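Local atomic coordinates of tyrosinase (Burkholderia thailandensis, PDB entry 5ZRD), a protein that hydroxylates monophenols to catechols at a pair of copper ions and probably oxidises the catechols further to quinones, working efficiently at acidic pH. Residues P115-T120 / G128-L133; R179-G184 / A200-P205; N249-V252 / T257-S260; A259-S264 / R344-T349. All blocks are in the same frame, centred on the assembly; numbering follows the deposited sequence.

The four contacts form two groups well apart in the chain, contacts 2 and 4 lying on opposite sides of its centre. Contact 2 follows contact 1 in sequence, their centres are 20 Å apart, and R179 NH1 joins them through a probable hydrogen bond of 2.9 Å to L133 O. Contacts 3 and 4 overlap, with centres 5 Å apart: both use helix 256-265, share A259 and S260, and are tied by a probable hydrogen bond of 2.6 Å from S258 OG to P347 O. The two groups do not touch; nearest atoms of contacts 1 and 3 are about 16 Å apart. The W117 side chain of contact 1 is about 11 Å from a copper ion.

Contact 1 (P115-T120 / G128-L133)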
loop_
_atom_site.group_PDB
_atom_site.type_symbol
_atom_site.label_atom_id
_atom_site.label_comp_id
_atom_site.label_asym_id
_atom_site.label_seq_id
_atom_site.Cartn_x
_atom_site.Cartn_y
_atom_site.Cartn_z
ATOM N N PRO A 115 -44.621 5.397 -12.722
ATOM C CA PRO A 115 -45.226 6.669 -12.381
ATOM C C PRO A 115 -44.352 7.434 -11.386
ATOM O O PRO A 115 -43.325 6.896 -10.943
ATOM C CB PRO A 115 -46.555 6.319 -11.698
ATOM C CG PRO A 115 -46.293 4.974 -11.082
ATOM C CD PRO A 115 -45.220 4.312 -11.927
ATOM N N PHE A 116 -44.798 8.645 -11.050
ATOM C CA PHE A 116 -44.065 9.530 -10.151
ATOM C C PHE A 116 -44.923 9.805 -8.911
ATOM O O PHE A 116 -46.135 9.999 -8.983
ATOM C CB PHE A 116 -43.633 10.837 -10.830
ATOM C CG PHE A 116 -44.727 11.670 -11.452
ATOM C CD1 PHE A 116 -45.095 11.483 -12.779
ATOM C CD2 PHE A 116 -45.357 12.672 -10.733
ATOM C CE1 PHE A 116 -46.094 12.249 -13.366
ATOM C CE2 PHE A 116 -46.351 13.448 -11.322
ATOM C CZ PHE A 116 -46.727 13.227 -12.636
ATOM N N TRP A 117 -44.280 9.799 -7.760
ATOM C CA TRP A 117 -44.897 10.375 -6.572
ATOM C C TRP A 117 -44.791 11.883 -6.680
ATOM O O TRP A 117 -43.713 12.436 -6.524
ATOM C CB TRP A 117 -44.241 9.884 -5.279
ATOM C CG TRP A 117 -44.665 10.649 -4.064
ATOM C CD1 TRP A 117 -45.839 11.313 -3.851
ATOM C CD2 TRP A 117 -43.913 10.780 -2.860
ATOM N NE1 TRP A 117 -45.847 11.882 -2.606
ATOM C CE2 TRP A 117 -44.699 11.532 -1.958
ATOM C CE3 TRP A 117 -42.671 10.312 -2.448
ATOM C CZ2 TRP A 117 -44.246 11.883 -0.688
ATOM C CZ3 TRP A 117 -42.227 10.658 -1.195
ATOM C CH2 TRP A 117 -43.007 11.421 -0.321
ATOM N N ASP A 118 -45.917 12.506 -6.970
ATOM C CA ASP A 118 -45.995 13.943 -7.036
ATOM C C ASP A 118 -45.927 14.554 -5.630
ATOM O O ASP A 118 -46.954 14.750 -4.982
ATOM C CB ASP A 118 -47.261 14.407 -7.776
ATOM C CG ASP A 118 -47.187 15.889 -8.164
ATOM O OD1 ASP A 118 -46.357 16.657 -7.589
ATOM O OD2 ASP A 118 -47.974 16.281 -9.032
ATOM N N GLU A 119 -44.704 14.921 -5.242
ATOM C CA GLU A 119 -44.339 15.260 -3.843
ATOM C C GLU A 119 -44.901 16.622 -3.421
ATOM O O GLU A 119 -44.977 16.908 -2.206
ATOM C CB GLU A 119 -42.812 15.294 -3.691
ATOM C CG GLU A 119 -42.161 13.930 -3.801
ATOM C CD GLU A 119 -40.707 13.897 -4.250
ATOM O OE1 GLU A 119 -40.076 12.867 -4.015
ATOM O OE2 GLU A 119 -40.199 14.895 -4.837
ATOM N N THR A 120 -45.198 17.466 -4.400
ATOM C CA THR A 120 -45.618 18.844 -4.168
ATOM C C THR A 120 -47.050 19.093 -4.663
ATOM O O THR A 120 -47.468 20.223 -4.758
ATOM C CB THR A 120 -44.653 19.821 -4.848
ATOM O OG1 THR A 120 -44.500 19.453 -6.217
ATOM C CG2 THR A 120 -43.286 19.832 -4.198
ATOM N N GLY A 128 -49.543 13.584 3.005
ATOM C CA GLY A 128 -48.305 12.812 2.978
ATOM C C GLY A 128 -48.286 11.788 1.855
ATOM O O GLY A 128 -48.776 12.041 0.769
ATOM N N ILE A 129 -47.737 10.619 2.111
ATOM C CA ILE A 129 -47.436 9.719 1.008
ATOM C C ILE A 129 -48.718 8.992 0.589
ATOM O O ILE A 129 -49.455 8.504 1.418
ATOM C CB ILE A 129 -46.320 8.731 1.386
ATOM C CG1 ILE A 129 -45.122 9.429 2.031
ATOM C CG2 ILE A 129 -45.921 7.890 0.178
ATOM C CD1 ILE A 129 -44.030 8.475 2.412
ATOM N N PRO A 130 -48.959 8.888 -0.713
ATOM C CA PRO A 130 -50.106 8.086 -1.180
ATOM C C PRO A 130 -50.087 6.685 -0.557
ATOM O O PRO A 130 -49.016 6.077 -0.529
ATOM C CB PRO A 130 -49.908 8.015 -2.708
ATOM C CG PRO A 130 -49.266 9.338 -3.032
ATOM C CD PRO A 130 -48.343 9.596 -1.846
ATOM N N SER A 131 -51.240 6.174 -0.109
ATOM C CA SER A 131 -51.266 4.888 0.653
ATOM C C SER A 131 -50.861 3.698 -0.236
ATOM O O SER A 131 -50.436 2.680 0.289
ATOM C CB SER A 131 -52.596 4.644 1.289
ATOM O OG SER A 131 -53.599 4.573 0.285
ATOM N N ILE A 132 -50.920 3.802 -1.562
ATOM C CA ILE A 132 -50.478 2.645 -2.385
ATOM C C ILE A 132 -49.000 2.369 -2.108
ATOM O O ILE A 132 -48.591 1.237 -2.237
ATOM C CB ILE A 132 -50.748 2.825 -3.896
ATOM C CG1 ILE A 132 -50.337 1.601 -4.722
ATOM C CG2 ILE A 132 -50.059 4.070 -4.431
ATOM C CD1 ILE A 132 -50.993 0.320 -4.298
ATOM N N LEU A 133 -48.208 3.389 -1.756
ATOM C CA LEU A 133 -46.756 3.226 -1.468
ATOM C C LEU A 133 -46.523 2.798 -0.013
ATOM O O LEU A 133 -45.409 2.424 0.306
ATOM C CB LEU A 133 -46.010 4.544 -1.714
ATOM C CG LEU A 133 -46.096 5.143 -3.116
ATOM C CD1 LEU A 133 -45.192 6.370 -3.233
ATOM C CD2 LEU A 133 -45.737 4.113 -4.167
#
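The indole of W117 lies between I129 and E119, two residues further along its own segment. I129 CB stands 4.2 Å above one face of the ring, offset toward the rim, and I129 CG2 covers that same face; the opposite face carries E119 CG over its centre. P130 comes in obliquely, its CD 3.5 Å from W117 NE1, while the six-membered end of the indole meets I129, with CH2 3.7 Å from CG1. With CG anti to the backbone N (chi1 169°), the ring is carried across to G128-L133 and crosses I129 and P130 at about a right angle. L133 adds CD1, 4.2 Å from W117 CB. A backbone bond of 3.1 Å from L133 N to P130 O turns the chain so that L133 and P130 both reach the tryptophan. V216 of helix 205-221 also packs on W117. The two segments lie in the central domain of tyrosinase on either side of helix 122-127, where T124 OG1 bonds the indole N-H. E119 OE1 bonds ND1 of H319, the residue just before the copper ligand H320; the side chains of H320 and W117 are about 9 Å apart. No hydrogen bond crosses between the segments: they cohere through buried apolar contact, consistent with a second-shell place for W117 and E119 near the copper site.

Contact 2 (R179-G184 / A200-P205); sequences RYPLSG and AKFPLP
P181 sets its CB over the face of the F202 ring, 4.0 Å from the centroid and 12° off the normal, a CH-pi contact. P181 is the cis proline of a type VIa beta turn running from R179 to L182, closed by a 2.9 Å bond from L182 N to R179 O. This turn and the F202 loop flank helix 189-200 in the tyrosinase central domain, so the contact brings together the chain entering and the chain leaving that helix. P181 CG lies nearer the rim of the phenyl group, 3.6 Å from F202 CD1. The L182 and F202 side chains run alongside each other in opposite directions; the branch that touches is CD2, 3.8 Å from F202 CB and 3.9 Å from F202 O. F202 CG is anti to the carbonyl carbon (chi1 -68°), which turns the phenyl group toward the proline. The cis peptide folds the proline back on its predecessor as well: P181 CB is also centred over the Y180 ring, 4.0 Å above its plane. The L182 side chain is about 4 Å from a glycerol probably left by the crystallisation liquor. In the next shell, L211 of helix 205-221 touches F202, and N208 of the same helix packs on P181 and L182 while its ND2 bonds F202 O. H198 serves both partners, meeting the F202 ring with planes at about 30° and bonding P181 O through NE2.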
loop_
_atom_site.group_PDB
_atom_site.type_symbol
_atom_site.label_atom_id
_atom_site.label_comp_id
_atom_site.label_asym_id
_atom_site.label_seq_id
_atom_site.Cartn_x
_atom_site.Cartn_y
_atom_site.Cartn_z
ATOM N N ARG A 179 -38.432 2.660 6.690
ATOM C CA ARG A 179 -38.590 4.078 6.607
ATOM C C ARG A 179 -38.778 4.624 8.020
ATOM O O ARG A 179 -39.007 3.860 8.969
ATOM C CB ARG A 179 -39.823 4.390 5.756
ATOM C CG ARG A 179 -39.667 4.004 4.285
ATOM C CD ARG A 179 -41.001 3.871 3.580
ATOM N NE ARG A 179 -40.827 3.322 2.228
ATOM C CZ ARG A 179 -41.830 2.895 1.494
ATOM N NH1 ARG A 179 -43.063 3.160 1.891
ATOM N NH2 ARG A 179 -41.616 2.190 0.392
ATOM N N TYR A 180 -38.614 5.931 8.149
ATOM C CA TYR A 180 -38.996 6.640 9.339
ATOM C C TYR A 180 -40.349 6.093 9.798
ATOM O O TYR A 180 -41.220 5.952 8.975
ATOM C CB TYR A 180 -39.070 8.121 9.007
ATOM C CG TYR A 180 -39.557 9.052 10.080
ATOM C CD1 TYR A 180 -40.914 9.305 10.250
ATOM C CD2 TYR A 180 -38.660 9.749 10.872
ATOM C CE1 TYR A 180 -41.372 10.167 11.235
ATOM C CE2 TYR A 180 -39.097 10.626 11.851
ATOM C CZ TYR A 180 -40.461 10.845 12.025
ATOM O OH TYR A 180 -40.884 11.771 12.932
ATOM N N PRO A 181 -40.522 5.806 11.086
ATOM C CA PRO A 181 -39.597 6.249 12.176
ATOM C C PRO A 181 -38.682 5.119 12.652
ATOM O O PRO A 181 -38.123 5.199 13.737
ATOM C CB PRO A 181 -40.554 6.604 13.320
ATOM C CG PRO A 181 -41.587 5.508 13.182
ATOM C CD PRO A 181 -41.771 5.313 11.684
ATOM N N LEU A 182 -38.509 4.101 11.825
ATOM C CA LEU A 182 -37.698 2.906 12.182
ATOM C C LEU A 182 -36.230 3.033 11.733
ATOM O O LEU A 182 -35.867 3.831 10.843
ATOM C CB LEU A 182 -38.326 1.668 11.536
ATOM C CG LEU A 182 -39.750 1.331 11.980
ATOM C CD1 LEU A 182 -40.174 -0.040 11.438
ATOM C CD2 LEU A 182 -39.839 1.335 13.492
ATOM N N SER A 183 -35.404 2.191 12.370
ATOM C CA SER A 183 -34.010 2.038 12.074
ATOM C C SER A 183 -33.730 0.663 11.455
ATOM O O SER A 183 -34.285 -0.387 11.871
ATOM C CB SER A 183 -33.211 2.232 13.320
ATOM O OG SER A 183 -31.825 2.237 13.029
ATOM N N GLY A 184 -32.825 0.644 10.480
ATOM C CA GLY A 184 -32.352 -0.648 9.960
ATOM C C GLY A 184 -30.846 -0.734 9.793
ATOM O O GLY A 184 -30.386 -1.421 8.919
ATOM N N ALA A 200 -38.193 -0.686 19.316
ATOM C CA ALA A 200 -39.139 -1.027 20.395
ATOM C C ALA A 200 -40.037 0.185 20.696
ATOM O O ALA A 200 -41.194 -0.002 21.022
ATOM C CB ALA A 200 -38.397 -1.481 21.636
ATOM N N LYS A 201 -39.535 1.414 20.516
ATOM C CA LYS A 201 -40.353 2.610 20.752
ATOM C C LYS A 201 -41.412 2.829 19.662
ATOM O O LYS A 201 -42.144 3.797 19.757
ATOM C CB LYS A 201 -39.489 3.866 20.813
ATOM C CG LYS A 201 -38.503 3.890 21.967
ATOM C CD LYS A 201 -37.575 5.084 21.984
ATOM C CE LYS A 201 -36.301 4.773 22.743
ATOM N NZ LYS A 201 -35.380 5.931 22.781
ATOM N N PHE A 202 -41.527 1.972 18.643
ATOM C CA PHE A 202 -42.386 2.310 17.497
ATOM C C PHE A 202 -43.056 1.058 16.939
ATOM O O PHE A 202 -42.941 0.779 15.738
ATOM C CB PHE A 202 -41.587 3.018 16.400
ATOM C CG PHE A 202 -41.116 4.389 16.790
ATOM C CD1 PHE A 202 -41.998 5.454 16.796
ATOM C CD2 PHE A 202 -39.809 4.608 17.179
ATOM C CE1 PHE A 202 -41.577 6.719 17.163
ATOM C CE2 PHE A 202 -39.388 5.874 17.551
ATOM C CZ PHE A 202 -40.275 6.928 17.548
ATOM N N PRO A 203 -43.815 0.351 17.794
ATOM C CA PRO A 203 -44.310 -1.009 17.507
ATOM C C PRO A 203 -45.539 -1.110 16.597
ATOM O O PRO A 203 -45.836 -2.186 16.145
ATOM C CB PRO A 203 -44.749 -1.574 18.866
ATOM C CG PRO A 203 -44.691 -0.401 19.847
ATOM C CD PRO A 203 -44.438 0.847 19.028
ATOM N N LEU A 204 -46.253 -0.014 16.369
ATOM C CA LEU A 204 -47.553 -0.050 15.695
ATOM C C LEU A 204 -47.419 0.476 14.260
ATOM O O LEU A 204 -47.347 1.696 14.058
ATOM C CB LEU A 204 -48.514 0.818 16.512
ATOM C CG LEU A 204 -48.943 0.196 17.840
ATOM C CD1 LEU A 204 -49.523 1.240 18.791
ATOM C CD2 LEU A 204 -49.922 -0.947 17.580
ATOM N N PRO A 205 -47.417 -0.425 13.267
ATOM C CA PRO A 205 -47.419 -0.060 11.848
ATOM C C PRO A 205 -48.302 1.152 11.499
ATOM O O PRO A 205 -47.813 2.042 10.803
ATOM C CB PRO A 205 -47.959 -1.308 11.142
ATOM C CG PRO A 205 -47.409 -2.444 11.966
ATOM C CD PRO A 205 -47.318 -1.895 13.373
#

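Contact 3 (N249-V252 / T257-S260)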
loop_
_atom_site.group_PDB
_atom_site.type_symbol
_atom_site.label_atom_id
_atom_site.label_comp_id
_atom_site.label_asym_id
_atom_site.label_seq_id
_atom_site.Cartn_x
_atom_site.Cartn_y
_atom_site.Cartn_z
ATOM N N ASN A 249 -28.744 27.955 -14.876
ATOM C CA ASN A 249 -28.055 27.150 -15.888
ATOM C C ASN A 249 -28.005 25.701 -15.381
ATOM O O ASN A 249 -28.221 25.454 -14.205
ATOM C CB ASN A 249 -26.666 27.716 -16.203
ATOM C CG ASN A 249 -25.720 27.721 -15.014
ATOM O OD1 ASN A 249 -25.332 26.667 -14.504
ATOM N ND2 ASN A 249 -25.301 28.904 -14.585
ATOM N N TYR A 250 -27.685 24.768 -16.257
ATOM C CA TYR A 250 -27.696 23.365 -15.947
ATOM C C TYR A 250 -26.619 23.039 -14.899
ATOM O O TYR A 250 -26.853 22.264 -13.994
ATOM C CB TYR A 250 -27.491 22.493 -17.188
ATOM C CG TYR A 250 -27.396 21.041 -16.809
ATOM C CD1 TYR A 250 -28.514 20.341 -16.399
ATOM C CD2 TYR A 250 -26.173 20.394 -16.745
ATOM C CE1 TYR A 250 -28.434 19.027 -15.951
ATOM C CE2 TYR A 250 -26.071 19.085 -16.296
ATOM C CZ TYR A 250 -27.206 18.399 -15.900
ATOM O OH TYR A 250 -27.096 17.110 -15.481
ATOM N N THR A 251 -25.452 23.625 -15.005
ATOM C CA THR A 251 -24.407 23.300 -14.028
ATOM C C THR A 251 -24.936 23.491 -12.594
ATOM O O THR A 251 -24.815 22.568 -11.788
ATOM C CB THR A 251 -23.107 24.054 -14.312
ATOM O OG1 THR A 251 -22.688 23.737 -15.643
ATOM C CG2 THR A 251 -22.004 23.674 -13.352
ATOM N N VAL A 252 -25.579 24.614 -12.275
ATOM C CA VAL A 252 -25.904 24.876 -10.895
ATOM C C VAL A 252 -27.284 24.315 -10.570
ATOM O O VAL A 252 -27.599 24.118 -9.388
ATOM C CB VAL A 252 -25.790 26.366 -10.555
ATOM C CG1 VAL A 252 -24.385 26.844 -10.837
ATOM C CG2 VAL A 252 -26.828 27.232 -11.253
ATOM N N THR A 257 -22.728 20.833 -5.171
ATOM C CA THR A 257 -21.364 21.406 -5.161
ATOM C C THR A 257 -21.352 22.657 -6.056
ATOM O O THR A 257 -20.877 23.749 -5.653
ATOM C CB THR A 257 -20.301 20.402 -5.647
ATOM O OG1 THR A 257 -20.454 19.160 -4.959
ATOM C CG2 THR A 257 -18.881 20.890 -5.467
ATOM N N SER A 258 -21.848 22.496 -7.275
ATOM C CA SER A 258 -21.881 23.616 -8.223
ATOM C C SER A 258 -22.684 24.788 -7.628
ATOM O O SER A 258 -22.247 25.923 -7.666
ATOM C CB SER A 258 -22.417 23.188 -9.583
ATOM O OG SER A 258 -21.652 22.104 -10.132
ATOM N N ALA A 259 -23.834 24.508 -7.049
ATOM C CA ALA A 259 -24.715 25.567 -6.582
ATOM C C ALA A 259 -24.036 26.338 -5.429
ATOM O O ALA A 259 -24.070 27.539 -5.373
ATOM C CB ALA A 259 -26.044 24.952 -6.182
ATOM N N SER A 260 -23.364 25.629 -4.538
ATOM C CA SER A 260 -22.731 26.250 -3.374
ATOM C C SER A 260 -21.694 27.287 -3.829
ATOM O O SER A 260 -21.680 28.464 -3.319
ATOM C CB SER A 260 -22.139 25.214 -2.459
ATOM O OG SER A 260 -21.302 25.809 -1.484
#
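S258 points its CB at T251, and the methylene sits 3.3 Å from T251 O and 3.8 Å from T251 CG2. One bond further, S258 OG lies 3.6 Å from T251 CG2, so the methyl of the threonine packs along the serine from CB to hydroxyl. The tip is engaged beyond this pair, bonding P347 O and N255 ND2. The T251 methyl lies opposite the backbone N about the CA-CB bond, which presents it to the serine and turns OG1 aside, where it bonds I343 N. These residues join two short consecutive helices of the tyrosinase central domain, 250-254 and 256-265, whose chains come close enough for the CA atoms of V252 and A259 to lie 4.5 Å apart. At this approach A259 CB rests 3.7 Å from V252 O, and V252 CG1 lies 3.9 Å from S258 O. The first helix is N-capped by N249, whose OD1 takes the N-H of V252 at 3.0 Å with an N-H...O angle of 151°, the donor tilted 31° from the amide carbonyl plane. W262, one turn past S258, packs on both N249 and V252.

Contact 4 (A259-S264 / R344-T349)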
loop_
_atom_site.group_PDB
_atom_site.type_symbol
_atom_site.label_atom_id
_atom_site.label_comp_id
_atom_site.label_asym_id
_atom_site.label_seq_id
_atom_site.Cartn_x
_atom_site.Cartn_y
_atom_site.Cartn_z
ATOM N N ALA A 259 -23.834 24.508 -7.049
ATOM C CA ALA A 259 -24.715 25.567 -6.582
ATOM C C ALA A 259 -24.036 26.338 -5.429
ATOM O O ALA A 259 -24.070 27.539 -5.373
ATOM C CB ALA A 259 -26.044 24.952 -6.182
ATOM N N SER A 260 -23.364 25.629 -4.538
ATOM C CA SER A 260 -22.731 26.250 -3.374
ATOM C C SER A 260 -21.694 27.287 -3.829
ATOM O O SER A 260 -21.680 28.464 -3.319
ATOM C CB SER A 260 -22.139 25.214 -2.459
ATOM O OG SER A 260 -21.302 25.809 -1.484
ATOM N N VAL A 261 -20.865 26.881 -4.787
ATOM C CA VAL A 261 -19.795 27.749 -5.257
ATOM C C VAL A 261 -20.413 28.931 -6.030
ATOM O O VAL A 261 -19.993 30.114 -5.876
ATOM C CB VAL A 261 -18.730 26.979 -6.071
ATOM C CG1 VAL A 261 -17.641 27.899 -6.622
ATOM C CG2 VAL A 261 -18.087 25.880 -5.236
ATOM N N TRP A 262 -21.417 28.646 -6.840
ATOM C CA TRP A 262 -22.166 29.715 -7.517
ATOM C C TRP A 262 -22.715 30.709 -6.479
ATOM O O TRP A 262 -22.642 31.933 -6.661
ATOM C CB TRP A 262 -23.298 29.134 -8.378
ATOM C CG TRP A 262 -24.038 30.161 -9.184
ATOM C CD1 TRP A 262 -25.105 30.919 -8.778
ATOM C CD2 TRP A 262 -23.785 30.528 -10.547
ATOM N NE1 TRP A 262 -25.510 31.745 -9.783
ATOM C CE2 TRP A 262 -24.732 31.513 -10.889
ATOM C CE3 TRP A 262 -22.869 30.106 -11.509
ATOM C CZ2 TRP A 262 -24.765 32.112 -12.151
ATOM C CZ3 TRP A 262 -22.895 30.704 -12.754
ATOM C CH2 TRP A 262 -23.839 31.682 -13.072
ATOM N N ASN A 263 -23.307 30.189 -5.413
ATOM C CA ASN A 263 -23.884 31.044 -4.379
ATOM C C ASN A 263 -22.786 31.838 -3.639
ATOM O O ASN A 263 -23.086 32.868 -3.025
ATOM C CB ASN A 263 -24.743 30.207 -3.433
ATOM C CG ASN A 263 -26.067 29.796 -4.052
ATOM O OD1 ASN A 263 -26.527 30.390 -5.031
ATOM N ND2 ASN A 263 -26.725 28.814 -3.462
ATOM N N SER A 264 -21.527 31.379 -3.639
ATOM C CA SER A 264 -20.466 32.146 -2.954
ATOM C C SER A 264 -19.896 33.235 -3.880
ATOM O O SER A 264 -19.176 34.064 -3.389
ATOM C CB SER A 264 -19.348 31.260 -2.411
ATOM O OG SER A 264 -19.792 30.379 -1.368
ATOM N N ARG A 344 -16.955 24.049 -18.035
ATOM C CA ARG A 344 -15.758 23.216 -17.915
ATOM C C ARG A 344 -15.008 23.571 -16.620
ATOM O O ARG A 344 -14.693 24.711 -16.352
ATOM C CB ARG A 344 -14.845 23.382 -19.140
ATOM C CG ARG A 344 -14.810 22.186 -20.087
ATOM C CD ARG A 344 -16.047 22.046 -20.979
ATOM N NE ARG A 344 -16.055 22.897 -22.180
ATOM C CZ ARG A 344 -16.359 22.493 -23.422
ATOM N NH1 ARG A 344 -16.449 23.377 -24.406
ATOM N NH2 ARG A 344 -16.581 21.214 -23.676
ATOM N N ASN A 345 -14.758 22.569 -15.818
ATOM C CA ASN A 345 -13.860 22.625 -14.661
ATOM C C ASN A 345 -14.482 23.398 -13.497
ATOM O O ASN A 345 -13.742 23.735 -12.546
ATOM C CB ASN A 345 -12.476 23.166 -15.017
ATOM C CG ASN A 345 -11.637 22.162 -15.796
ATOM O OD1 ASN A 345 -11.573 21.005 -15.428
ATOM N ND2 ASN A 345 -10.952 22.595 -16.843
ATOM N N TYR A 346 -15.788 23.676 -13.572
ATOM C CA TYR A 346 -16.518 24.229 -12.453
ATOM C C TYR A 346 -16.632 23.171 -11.348
ATOM O O TYR A 346 -16.776 22.011 -11.624
ATOM C CB TYR A 346 -17.911 24.706 -12.869
ATOM C CG TYR A 346 -18.489 25.803 -12.005
ATOM C CD1 TYR A 346 -18.058 27.101 -12.138
ATOM C CD2 TYR A 346 -19.516 25.565 -11.090
ATOM C CE1 TYR A 346 -18.613 28.138 -11.400
ATOM C CE2 TYR A 346 -20.049 26.583 -10.305
ATOM C CZ TYR A 346 -19.579 27.880 -10.456
ATOM O OH TYR A 346 -20.097 28.934 -9.752
ATOM N N PRO A 347 -16.595 23.593 -10.088
ATOM C CA PRO A 347 -16.806 22.617 -9.026
ATOM C C PRO A 347 -18.101 21.854 -9.304
ATOM O O PRO A 347 -19.103 22.472 -9.667
ATOM C CB PRO A 347 -16.873 23.460 -7.746
ATOM C CG PRO A 347 -15.916 24.566 -8.063
ATOM C CD PRO A 347 -16.292 24.899 -9.498
ATOM N N GLY A 348 -18.058 20.537 -9.128
ATOM C CA GLY A 348 -19.168 19.655 -9.546
ATOM C C GLY A 348 -18.849 18.907 -10.840
ATOM O O GLY A 348 -19.551 17.988 -11.174
ATOM N N THR A 349 -17.789 19.281 -11.551
ATOM C CA THR A 349 -17.450 18.623 -12.833
ATOM C C THR A 349 -16.234 17.721 -12.661
ATOM O O THR A 349 -15.679 17.294 -13.665
ATOM C CB THR A 349 -17.136 19.607 -13.965
ATOM O OG1 THR A 349 -16.031 20.406 -13.576
ATOM C CG2 THR A 349 -18.281 20.521 -14.305
#
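Y346 O is gripped twice by T349, by OG1 at 2.6 Å and by the backbone N at 2.9 Å. The hydroxyl donor stands 21° out of the carbonyl plane. The backbone bond closes a type II beta turn, Y346 to T349, with P347 and G348 at its corners, and this holds the Y346 and P347 side chains out against helix 256-265. The tyrosine crosses W262 at about a right angle, and its hydroxyl lodges against the helix backbone, OH 3.1 Å from W262 CA. OH also approaches the W262 peptide nitrogen, but the angle is too poor for a hydrogen bond; the indole is met obliquely, with OH 3.5 Å from CE3. Y346 CG is anti to the backbone N (chi1 -154°), a setting that sends the ring toward the helix, and P347 CD lies over one ring face, 3.4 Å above the plane and offset toward the rim. The contact thus joins a helix of the central domain to the long loop between helix 315-334 and strand 372-373. V261 touches both tyrosine and proline: CG2 lies 3.7 Å from P347 CB, and CG1 is 4.1 Å from Y346 OH. The second subunit reaches the same surface, where its N345 packs on V261 and its P347 meets P347 of this chain, while N345 ND2 of this chain bonds D483 OD2 of the second subunit.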